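Local coordinates for protein Proline/betaine transporter, RALF (PDB 4D7R) that probably acts as a guanine nucleotide exchange factor, here as an engineered chimera of a Rickettsia Sec7 domain and a Legionella capping domain, at residues L87-G91 against V92-K96; M183-E186 against Q187-N191. All blocks are in the same frame, centred on the assembly; numbering follows the deposited sequence.

Interaction 1: L87-G91 against V92-K96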
loop_
_atom_site.group_PDB
_atom_site.type_symbol
_atom_site.label_atom_id
_atom_site.label_comp_id
_atom_site.label_asym_id
_atom_site.label_seq_id
_atom_site.Cartn_x
_atom_site.Cartn_y
_atom_site.Cartn_z
ATOM N N LEU A 87 7.524 -2.496 5.223
ATOM C CA LEU A 87 7.023 -1.527 6.212
ATOM C C LEU A 87 5.512 -1.314 6.117
ATOM O O LEU A 87 4.856 -1.188 7.148
ATOM C CB LEU A 87 7.758 -0.181 6.088
ATOM C CG LEU A 87 9.269 -0.155 6.506
ATOM C CD1 LEU A 87 9.905 1.169 6.107
ATOM C CD2 LEU A 87 9.440 -0.436 8.003
ATOM N N GLY A 88 4.980 -1.292 4.892
ATOM C CA GLY A 88 3.561 -1.043 4.635
ATOM C C GLY A 88 2.659 -2.262 4.688
ATOM O O GLY A 88 1.443 -2.112 4.761
ATOM N N THR A 89 3.236 -3.482 4.703
ATOM C CA THR A 89 2.463 -4.731 4.725
ATOM C C THR A 89 1.783 -5.005 6.077
ATOM O O THR A 89 2.377 -4.760 7.131
ATOM C CB THR A 89 3.348 -5.910 4.219
ATOM O OG1 THR A 89 3.571 -5.757 2.803
ATOM C CG2 THR A 89 2.743 -7.284 4.503
ATOM N N ASP A 90 0.539 -5.545 6.044
ATOM C CA ASP A 90 -0.172 -5.929 7.263
ATOM C C ASP A 90 0.323 -7.301 7.747
ATOM O O ASP A 90 -0.143 -8.340 7.304
ATOM C CB ASP A 90 -1.693 -5.958 7.029
ATOM C CG ASP A 90 -2.539 -6.032 8.294
ATOM O OD1 ASP A 90 -2.043 -5.622 9.379
ATOM O OD2 ASP A 90 -3.726 -6.411 8.187
ATOM N N GLY A 91 1.255 -7.270 8.670
ATOM C CA GLY A 91 1.851 -8.453 9.265
ATOM C C GLY A 91 2.225 -8.137 10.688
ATOM O O GLY A 91 2.428 -6.969 11.038
ATOM N N VAL A 92 2.291 -9.171 11.531
ATOM C CA VAL A 92 2.632 -8.996 12.942
ATOM C C VAL A 92 4.055 -8.427 13.076
ATOM O O VAL A 92 4.244 -7.462 13.811
ATOM C CB VAL A 92 2.440 -10.330 13.716
ATOM C CG1 VAL A 92 2.996 -10.235 15.121
ATOM C CG2 VAL A 92 0.961 -10.732 13.749
ATOM N N ASP A 93 5.030 -9.011 12.341
ATOM C CA ASP A 93 6.434 -8.577 12.314
ATOM C C ASP A 93 6.511 -7.163 11.706
ATOM O O ASP A 93 7.084 -6.252 12.309
ATOM C CB ASP A 93 7.270 -9.531 11.447
ATOM C CG ASP A 93 7.715 -10.834 12.100
ATOM O OD1 ASP A 93 7.471 -11.006 13.318
ATOM O OD2 ASP A 93 8.326 -11.674 11.392
ATOM N N ASN A 94 5.882 -6.993 10.523
ATOM C CA ASN A 94 5.856 -5.744 9.761
ATOM C C ASN A 94 5.417 -4.556 10.597
ATOM O O ASN A 94 6.086 -3.519 10.597
ATOM C CB ASN A 94 4.959 -5.909 8.545
ATOM C CG ASN A 94 5.270 -7.124 7.699
ATOM O OD1 ASN A 94 5.022 -8.271 8.098
ATOM N ND2 ASN A 94 5.840 -6.914 6.537
ATOM N N GLN A 95 4.310 -4.716 11.345
ATOM C CA GLN A 95 3.740 -3.671 12.191
ATOM C C GLN A 95 4.732 -3.263 13.282
ATOM O O GLN A 95 4.880 -2.070 13.564
ATOM C CB GLN A 95 2.423 -4.167 12.790
ATOM C CG GLN A 95 1.657 -3.148 13.616
ATOM C CD GLN A 95 0.406 -3.763 14.212
ATOM O OE1 GLN A 95 -0.355 -4.489 13.551
ATOM N NE2 GLN A 95 0.162 -3.480 15.481
ATOM N N LYS A 96 5.406 -4.257 13.912
ATOM C CA LYS A 96 6.412 -3.957 14.939
ATOM C C LYS A 96 7.641 -3.262 14.368
ATOM O O LYS A 96 8.167 -2.335 14.995
ATOM C CB LYS A 96 6.822 -5.220 15.714
ATOM C CG LYS A 96 5.744 -5.765 16.636
ATOM C CD LYS A 96 6.120 -7.170 17.137
ATOM C CE LYS A 96 5.186 -7.648 18.214
ATOM N NZ LYS A 96 3.838 -7.949 17.671
HETATM O O HOH W 1 -0.921 -3.752 10.830
#
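Asn-94 reaches back from the first turn of helix 92-103 to Thr-89 and Gly-91, in the short link that follows helix 80-88. This is a local contact around a helix-loop-helix turn in the Sec7 part of the chimera. The side chain of Asn-94 fills the inside of the turn. Asn-94 CB sits 3.2 Å from Thr-89 O. The torsion chi1 of -51° keeps CG beside the backbone N, and this turns the amide toward the link. Asn-94 CG lies 3.8 Å from Thr-89 O and 4.0 Å from Gly-91 CA. Asn-94 OD1 packs directly on Gly-91 CA at 3.4 Å, a van der Waals contact. The amide nitrogen goes to the Thr-89 side. Asn-94 ND2 is 3.5 Å from Thr-89 CB and slightly farther from Thr-89 CG2. The polar partner of ND2 is Tyr-86 O, in the last turn of helix 80-88. Thr-89 OG1 bonds to the same helix, at Asp-85 O.

Gly-91 is the N-cap of the second helix. Gln-95 N donates to Gly-91 O over 3.0 Å, with an N-H...O angle of 160°. One water donates to both Asp-90 OD1, at 2.6 Å, and Gln-95 OE1, at 2.9 Å. The turn is therefore held by the first backbone bond of the new helix and by a water bridge. Its polar side chains add to this: the Asn-94 amide, bonded to Tyr-86 O, and the Thr-89 hydroxyl, bonded to Asp-85 O, tie the link and the new helix to helix 80-88.

Interaction 2: M183-E186 against Q187-N191; sequences MTFE and QLKNN
A helix N-terminus capped by the pair Thr-184 and Gln-187 is the core of this local contact, at the start of the short helix 185-191 in the Sec7 part. Thr-184 is the N-cap. Thr-184 OG1 lies between its backbone N and carbonyl carbon (chi1 67°) and accepts from Gln-187 N at 3.0 Å. The return bond runs from Thr-184 N to Gln-187 OE1, also 3.0 Å. To make it, Gln-187 CG stands beside the backbone N (chi1 -72°). The extended chain then runs alongside the Thr-184 hydroxyl, with Gln-187 CG 3.3 Å from Thr-184 OG1. The donor stands 26° out of the plane of the amide carbonyl. The two reciprocal bonds make a capping box. OG1 takes up the N-H of Gln-187, which has a weak further bond to Thr-184 O, and the Gln-187 side chain takes up the N-H of the cap residue. Regular helical bonding starts at once, with Leu-188 N donating to Thr-184 O and Lys-189 N to Phe-185 O.

Two side-chain contacts flank the box. Met-183 lies across Gln-187, with Met-183 CG 3.7 Å from Gln-187 CB. Its chain is extended as far as SD, and Met-183 CE ends 3.7 Å from Asn-191 OD1, one turn further along the helix. On another side of the helix, the Lys-189 chain passes over a face of the Phe-185 ring in a CH-pi contact. Lys-189 CG is 4.2 Å from the Phe-185 ring centroid, and Lys-189 CD comes to 3.5 Å from Phe-185 CE2. Lys-189 NZ goes on to a salt bridge with Asp-203 of helix 203-215.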
loop_
_atom_site.group_PDB
_atom_site.type_symbol
_atom_site.label_atom_id
_atom_site.label_comp_id
_atom_site.label_asym_id
_atom_site.label_seq_id
_atom_site.Cartn_x
_atom_site.Cartn_y
_atom_site.Cartn_z
ATOM N N MET A 183 -7.675 24.675 -4.102
ATOM C CA MET A 183 -8.052 24.908 -2.702
ATOM C C MET A 183 -7.274 26.116 -2.168
ATOM O O MET A 183 -6.087 26.243 -2.443
ATOM C CB MET A 183 -7.783 23.628 -1.879
ATOM C CG MET A 183 -8.269 23.697 -0.448
ATOM S SD MET A 183 -7.714 22.254 0.504
ATOM C CE MET A 183 -9.298 21.609 1.045
ATOM N N THR A 184 -7.970 27.057 -1.516
ATOM C CA THR A 184 -7.344 28.265 -0.979
ATOM C C THR A 184 -6.862 27.932 0.423
ATOM O O THR A 184 -7.309 26.940 0.996
ATOM C CB THR A 184 -8.365 29.416 -0.904
ATOM O OG1 THR A 184 -9.350 29.071 0.075
ATOM C CG2 THR A 184 -9.001 29.760 -2.278
ATOM N N PHE A 185 -6.003 28.773 1.003
ATOM C CA PHE A 185 -5.551 28.559 2.378
ATOM C C PHE A 185 -6.762 28.576 3.344
ATOM O O PHE A 185 -6.862 27.709 4.211
ATOM C CB PHE A 185 -4.459 29.574 2.767
ATOM C CG PHE A 185 -4.155 29.565 4.240
ATOM C CD1 PHE A 185 -3.616 28.439 4.846
ATOM C CD2 PHE A 185 -4.467 30.662 5.036
ATOM C CE1 PHE A 185 -3.413 28.401 6.225
ATOM C CE2 PHE A 185 -4.226 30.637 6.411
ATOM C CZ PHE A 185 -3.691 29.507 6.995
ATOM N N GLU A 186 -7.730 29.491 3.109
ATOM C CA GLU A 186 -8.971 29.601 3.874
ATOM C C GLU A 186 -9.767 28.283 3.845
ATOM O O GLU A 186 -10.282 27.851 4.880
ATOM C CB GLU A 186 -9.824 30.778 3.346
ATOM C CG GLU A 186 -9.206 32.161 3.535
ATOM C CD GLU A 186 -7.992 32.553 2.701
ATOM O OE1 GLU A 186 -7.798 32.002 1.591
ATOM O OE2 GLU A 186 -7.217 33.415 3.179
ATOM N N GLN A 187 -9.791 27.602 2.681
ATOM C CA GLN A 187 -10.493 26.340 2.515
ATOM C C GLN A 187 -9.767 25.207 3.267
ATOM O O GLN A 187 -10.418 24.332 3.845
ATOM C CB GLN A 187 -10.740 26.053 1.023
ATOM C CG GLN A 187 -11.824 26.982 0.432
ATOM C CD GLN A 187 -11.865 27.116 -1.085
ATOM O OE1 GLN A 187 -10.909 26.809 -1.815
ATOM N NE2 GLN A 187 -12.979 27.634 -1.590
ATOM N N LEU A 188 -8.423 25.272 3.332
ATOM C CA LEU A 188 -7.652 24.303 4.111
ATOM C C LEU A 188 -7.974 24.506 5.587
ATOM O O LEU A 188 -8.273 23.533 6.269
ATOM C CB LEU A 188 -6.135 24.426 3.877
ATOM C CG LEU A 188 -5.233 23.467 4.700
ATOM C CD1 LEU A 188 -5.406 22.009 4.288
ATOM C CD2 LEU A 188 -3.786 23.873 4.592
ATOM N N LYS A 189 -7.973 25.767 6.058
ATOM C CA LYS A 189 -8.277 26.144 7.446
ATOM C C LYS A 189 -9.624 25.589 7.868
ATOM O O LYS A 189 -9.716 25.004 8.946
ATOM C CB LYS A 189 -8.312 27.662 7.588
ATOM C CG LYS A 189 -7.055 28.308 8.111
ATOM C CD LYS A 189 -7.195 29.821 8.036
ATOM C CE LYS A 189 -8.037 30.449 9.119
ATOM N NZ LYS A 189 -7.852 31.925 9.138
ATOM N N ASN A 190 -10.664 25.763 6.998
ATOM C CA ASN A 190 -12.040 25.302 7.206
ATOM C C ASN A 190 -12.111 23.784 7.355
ATOM O O ASN A 190 -12.777 23.295 8.263
ATOM C CB ASN A 190 -12.953 25.800 6.081
ATOM C CG ASN A 190 -14.421 25.504 6.305
ATOM O OD1 ASN A 190 -15.087 26.132 7.140
ATOM N ND2 ASN A 190 -14.952 24.529 5.574
ATOM N N ASN A 191 -11.399 23.039 6.495
ATOM C CA ASN A 191 -11.347 21.577 6.550
ATOM C C ASN A 191 -10.756 21.080 7.861
ATOM O O ASN A 191 -11.170 20.037 8.370
ATOM C CB ASN A 191 -10.522 21.024 5.382
ATOM C CG ASN A 191 -11.336 20.796 4.124
ATOM O OD1 ASN A 191 -11.290 19.727 3.516
ATOM N ND2 ASN A 191 -12.097 21.786 3.709
#

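Both interactions lie in the Rickettsia Sec7 part of the chimera, and neither includes residues of the Legionella capping domain. Their centres are 34 Å apart and their nearest atoms about 25 Å, so they do not touch. Along the chain they come in series. Both mark the start of a helix, but they differ at the N-cap: a glycine with no side chain at interaction 1, a side-chain capping box at interaction 2. Interaction 1 is the nearer to the chain centre, about 12 Å against 28 Å between centres. Both are surface contacts.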